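Local coordinates for protein L-amino acid deaminase (Proteus vulgaris, PDB 5HXW) that probably catalyses the FAD-dependent oxidative deamination of L-amino acids at the bacterial membrane, at residues P297-A302 with L364-A369. Numbering follows the deposited sequence.
Sequences PRVIVA and LPELNA. With 16A (cetyl-trimethyl-ammonium), chain J.
P297 lays the outer edge of its ring against two side chains on the first turn of helix 364-377. Its CG meets CG of E366 at 3.9 Å, and its CD meets the methyl CD2 of L367, also at 3.9 Å. The leucine side chain runs nearly at a right angle to it. CB of L367 does not aim at the loop, but chi1 of -75° sets CG beside the backbone N and the end of the chain comes nearer, where CD2 reaches the proline.

E366 reaches out from the helix. Its CG is anti to the backbone N (chi1 -176°). The chain then bends at chi2 (75°) and carries the carboxylate past the proline toward V299. OE2 comes to 4.2 Å from CB of P297 and 4.4 Å from CG2 of V299. These are loose carbon-oxygen approaches, not polar bonds.

The helix turn is closed by its own backbone, with N368 N hydrogen-bonded to L364 O at 3.1 Å. O of L367 accepts a hydrogen bond from NE2 of Q264, and the L367 side chain touches S262 and Q389. This places the helix start against strands 257-266 and 386-396.

On the other segment, I300 to A302 form the regular end of strand 293-303, paired by backbone hydrogen bonds with Y260 and with strand 326-329. Here the detergent cetyl-trimethyl-ammonium lies along the chain. CD1 of I300 is 3.9 Å from its C15, near the ammonium head, and CB of A302 is 3.9 Å from C6 of its tail.

The contact joins the large mixed sheet of this DAO-family flavoprotein to helix 364-377. The P297 side chain is about 9 Å from the FAD, near the cofactor without touching it. The contact is small and mainly apolar, with the carboxylate of E366, probably charged, at its margin and no polar pair between the two segments to fix its direction.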
# COMPACT_ATOMS: atom_id res chain seq x y z
N PRO A 297 -10.25 0.64 13.17
CA PRO A 297 -11.60 0.16 12.81
C PRO A 297 -11.61 -0.48 11.42
O PRO A 297 -10.67 -0.28 10.64
CB PRO A 297 -12.44 1.45 12.79
CG PRO A 297 -11.62 2.48 13.50
CD PRO A 297 -10.20 2.11 13.21
N ARG A 298 -12.66 -1.24 11.12
CA ARG A 298 -12.81 -1.85 9.80
C ARG A 298 -13.27 -0.85 8.73
O ARG A 298 -13.02 -1.06 7.54
CB ARG A 298 -13.75 -3.08 9.85
CG ARG A 298 -15.24 -2.77 9.90
CD ARG A 298 -16.09 -4.03 9.90
NE ARG A 298 -16.49 -4.43 11.25
CZ ARG A 298 -17.52 -3.93 11.93
NH1 ARG A 298 -17.79 -4.38 13.15
NH2 ARG A 298 -18.29 -2.98 11.41
N VAL A 299 -13.90 0.24 9.18
CA VAL A 299 -14.62 1.20 8.33
C VAL A 299 -13.70 1.98 7.37
O VAL A 299 -12.79 2.70 7.81
CB VAL A 299 -15.50 2.15 9.18
CG1 VAL A 299 -16.18 3.21 8.32
CG2 VAL A 299 -16.55 1.36 9.95
N ILE A 300 -13.96 1.82 6.08
CA ILE A 300 -13.32 2.59 5.01
C ILE A 300 -14.28 3.71 4.57
O ILE A 300 -15.44 3.46 4.25
CB ILE A 300 -12.94 1.70 3.78
CG1 ILE A 300 -12.13 0.46 4.20
CG2 ILE A 300 -12.24 2.51 2.69
CD1 ILE A 300 -10.72 0.70 4.70
N VAL A 301 -13.77 4.95 4.57
CA VAL A 301 -14.55 6.12 4.18
C VAL A 301 -14.19 6.51 2.74
O VAL A 301 -13.04 6.84 2.46
CB VAL A 301 -14.35 7.30 5.17
CG1 VAL A 301 -14.90 8.60 4.62
CG2 VAL A 301 -15.01 6.99 6.51
N ALA A 302 -15.17 6.46 1.84
CA ALA A 302 -14.99 6.94 0.47
C ALA A 302 -15.62 8.33 0.30
O ALA A 302 -16.86 8.45 0.28
CB ALA A 302 -15.55 5.95 -0.54
N LEU A 364 -11.56 11.01 15.35
CA LEU A 364 -11.22 10.76 16.76
C LEU A 364 -12.31 10.03 17.58
O LEU A 364 -11.95 9.15 18.37
CB LEU A 364 -10.73 12.03 17.48
CG LEU A 364 -9.42 12.71 17.04
CD1 LEU A 364 -9.21 14.00 17.81
CD2 LEU A 364 -8.20 11.81 17.20
N PRO A 365 -13.61 10.38 17.40
CA PRO A 365 -14.66 9.55 18.01
C PRO A 365 -14.69 8.09 17.52
O PRO A 365 -14.93 7.19 18.33
CB PRO A 365 -15.96 10.27 17.62
CG PRO A 365 -15.55 11.69 17.51
CD PRO A 365 -14.18 11.66 16.91
N GLU A 366 -14.46 7.88 16.22
CA GLU A 366 -14.42 6.54 15.61
C GLU A 366 -13.29 5.68 16.19
O GLU A 366 -13.52 4.52 16.53
CB GLU A 366 -14.29 6.65 14.08
CG GLU A 366 -14.33 5.34 13.30
CD GLU A 366 -15.72 4.75 13.19
OE1 GLU A 366 -16.64 5.42 12.65
OE2 GLU A 366 -15.91 3.60 13.64
N LEU A 367 -12.09 6.27 16.30
CA LEU A 367 -10.92 5.61 16.88
C LEU A 367 -11.07 5.32 18.37
O LEU A 367 -10.52 4.33 18.86
CB LEU A 367 -9.65 6.45 16.65
CG LEU A 367 -9.01 6.48 15.25
CD1 LEU A 367 -7.97 7.59 15.18
CD2 LEU A 367 -8.39 5.14 14.86
N ASN A 368 -11.81 6.17 19.08
CA ASN A 368 -12.05 6.00 20.51
C ASN A 368 -13.00 4.84 20.83
O ASN A 368 -12.69 4.01 21.69
CB ASN A 368 -12.55 7.30 21.14
CG ASN A 368 -12.63 7.22 22.65
OD1 ASN A 368 -13.72 7.24 23.23
ND2 ASN A 368 -11.48 7.12 23.31
N ALA A 369 -14.13 4.78 20.13
CA ALA A 369 -15.11 3.69 20.28
C ALA A 369 -14.50 2.33 19.93
O ALA A 369 -14.79 1.33 20.59
CB ALA A 369 -16.34 3.96 19.43
C1 16A J . -21.53 5.47 -5.76
C2 16A J . -20.08 5.81 -5.50
C3 16A J . -19.31 4.59 -5.02
C4 16A J . -17.90 4.98 -4.59
C5 16A J . -17.32 3.95 -3.63
C6 16A J . -15.81 3.85 -3.80
C7 16A J . -15.25 2.67 -3.02
C8 16A J . -13.83 2.96 -2.54
C9 16A J . -12.99 1.69 -2.54
C10 16A J . -12.60 1.29 -1.12
C11 16A J . -12.63 -0.22 -0.94
C12 16A J . -11.22 -0.80 -0.92
C13 16A J . -10.91 -1.50 0.40
C14 16A J . -9.42 -1.75 0.54
C15 16A J . -8.94 -1.47 1.96
C16 16A J . -7.78 -2.41 2.34
N1 16A J . -6.78 -1.89 3.31
C17 16A J . -5.86 -2.98 3.62
C18 16A J . -5.97 -0.80 2.75
C19 16A J . -7.38 -1.45 4.58